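Local coordinates for small S protein (Podospora anserina, PDB 2WVQ), which controls heterokaryon incompatibility in a filamentous fungus, forming the [het-s] prion and interacting with het-S of incompatible cells to trigger a lethal reaction, at residues Ile190-Val195 / Ala213-Ala218. The protein carries 2 engineered substitutions. Residues are numbered along the deposited sequence; the frame is centred on the assembly and turned at random.
Sequences IEIEEV and AAMSDA
In the mainly helical N-terminal globular domain (HeLo family) of HET-s, residues 190-195, from the C-terminal part of helix 181-191 onward, pack against the first turns of helix 213-224, with Ile192 fitted against Met215 and Ala218. It illustrates how one branched side chain can join two segments: no hydrogen bond runs between residues 190-195 and 213-218. Both branches of Ile192 touch Ala218, CG2 and CD1 each lying 4.1 Å from its CB, while CD1 also reaches back to 3.9 Å from the carbonyl O of Met215 and 4.1 Å from its CG. Met215 runs out with CG anti to the backbone N (chi1 -179°) and bends only at its last torsion (chi3 -49°), which carries CE to 4.0 Å from OE1 of Glu191. The extended glutamate crosses the methionine at about a right angle, and the methyl CE lies beside a carboxylate whose charge is met elsewhere: OE1 forms a salt bridge with Arg58 and OE2 with Arg140, tying Glu191 to helices 42-62 and 124-140. Lys222, farther along helix 213-224, hydrogen-bonds the carbonyl O of Ile192. Around this junction, Leu201 and Leu204 of helix 198-207 pack on Ile192, and Met215 touches Ile51, Ala54 and Arg58 of helix 42-62.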
loop_
_atom_site.group_PDB
_atom_site.type_symbol
_atom_site.label_atom_id
_atom_site.label_comp_id
_atom_site.label_asym_id
_atom_site.label_seq_id
_atom_site.Cartn_x
_atom_site.Cartn_y
_atom_site.Cartn_z
ATOM N N ILE A 190 11.990 -1.292 29.805
ATOM C CA ILE A 190 13.296 -0.623 29.782
ATOM C C ILE A 190 13.285 0.717 28.991
ATOM O O ILE A 190 13.952 1.681 29.386
ATOM C CB ILE A 190 14.397 -1.587 29.237
ATOM C CG1 ILE A 190 14.580 -2.789 30.173
ATOM C CG2 ILE A 190 15.716 -0.834 28.987
ATOM C CD1 ILE A 190 15.351 -3.963 29.561
ATOM N N GLU A 191 12.534 0.776 27.889
ATOM C CA GLU A 191 12.453 1.998 27.075
ATOM C C GLU A 191 11.848 3.139 27.874
ATOM O O GLU A 191 12.247 4.305 27.750
ATOM C CB GLU A 191 11.594 1.767 25.835
ATOM C CG GLU A 191 12.152 0.735 24.893
ATOM C CD GLU A 191 11.210 0.422 23.757
ATOM O OE1 GLU A 191 10.100 1.004 23.694
ATOM O OE2 GLU A 191 11.596 -0.405 22.920
ATOM N N ILE A 192 10.895 2.759 28.718
ATOM C CA ILE A 192 10.055 3.671 29.468
ATOM C C ILE A 192 10.577 3.981 30.903
ATOM O O ILE A 192 9.964 4.757 31.632
ATOM C CB ILE A 192 8.588 3.110 29.451
ATOM C CG1 ILE A 192 7.608 4.178 28.971
ATOM C CG2 ILE A 192 8.193 2.432 30.786
ATOM C CD1 ILE A 192 6.620 3.647 27.973
ATOM N N GLU A 193 11.706 3.402 31.302
ATOM C CA GLU A 193 12.209 3.650 32.658
ATOM C C GLU A 193 12.811 5.037 32.906
ATOM O O GLU A 193 12.863 5.493 34.047
ATOM C CB GLU A 193 13.108 2.514 33.189
ATOM C CG GLU A 193 14.336 2.157 32.372
ATOM C CD GLU A 193 15.315 1.316 33.174
ATOM O OE1 GLU A 193 15.354 0.081 32.990
ATOM O OE2 GLU A 193 16.031 1.899 34.015
ATOM N N GLU A 194 13.235 5.728 31.852
ATOM C CA GLU A 194 13.828 7.058 32.031
ATOM C C GLU A 194 12.782 8.177 32.063
ATOM O O GLU A 194 13.053 9.301 32.511
ATOM C CB GLU A 194 14.875 7.316 30.957
ATOM C CG GLU A 194 15.902 8.349 31.331
ATOM C CD GLU A 194 17.312 7.874 31.068
ATOM O OE1 GLU A 194 17.475 6.825 30.403
ATOM O OE2 GLU A 194 18.257 8.548 31.535
ATOM N N VAL A 195 11.578 7.866 31.601
ATOM C CA VAL A 195 10.519 8.865 31.545
ATOM C C VAL A 195 9.695 8.821 32.839
ATOM O O VAL A 195 8.934 7.881 33.087
ATOM C CB VAL A 195 9.704 8.786 30.199
ATOM C CG1 VAL A 195 9.139 7.411 29.957
ATOM C CG2 VAL A 195 8.614 9.832 30.133
ATOM N N ALA A 213 0.929 -1.821 21.499
ATOM C CA ALA A 213 0.311 -2.229 22.784
ATOM C C ALA A 213 1.316 -2.422 23.929
ATOM O O ALA A 213 1.005 -2.093 25.082
ATOM C CB ALA A 213 -0.515 -3.480 22.610
ATOM N N ALA A 214 2.491 -2.964 23.614
ATOM C CA ALA A 214 3.571 -3.142 24.592
ATOM C C ALA A 214 3.988 -1.811 25.259
ATOM O O ALA A 214 4.070 -1.730 26.498
ATOM C CB ALA A 214 4.758 -3.869 23.964
ATOM N N MET A 215 4.184 -0.772 24.444
ATOM C CA MET A 215 4.473 0.595 24.938
ATOM C C MET A 215 3.293 1.206 25.662
ATOM O O MET A 215 3.438 1.856 26.695
ATOM C CB MET A 215 4.905 1.512 23.786
ATOM C CG MET A 215 5.249 2.947 24.219
ATOM S SD MET A 215 5.837 4.073 22.936
ATOM C CE MET A 215 7.126 3.172 22.064
ATOM N N SER A 216 2.109 1.000 25.114
ATOM C CA SER A 216 0.900 1.483 25.752
ATOM C C SER A 216 0.742 0.901 27.161
ATOM O O SER A 216 0.479 1.635 28.134
ATOM C CB SER A 216 -0.305 1.179 24.868
ATOM O OG SER A 216 -1.423 1.917 25.310
ATOM N N ASP A 217 0.940 -0.411 27.277
ATOM C CA ASP A 217 0.811 -1.114 28.572
ATOM C C ASP A 217 1.903 -0.750 29.574
ATOM O O ASP A 217 1.639 -0.654 30.776
ATOM C CB ASP A 217 0.787 -2.629 28.368
ATOM C CG ASP A 217 -0.433 -3.102 27.588
ATOM O OD1 ASP A 217 -1.378 -2.308 27.388
ATOM O OD2 ASP A 217 -0.439 -4.276 27.158
ATOM N N ALA A 218 3.118 -0.554 29.067
ATOM C CA ALA A 218 4.257 -0.135 29.872
ATOM C C ALA A 218 4.046 1.243 30.494
ATOM O O ALA A 218 4.298 1.426 31.670
ATOM C CB ALA A 218 5.543 -0.180 29.042
#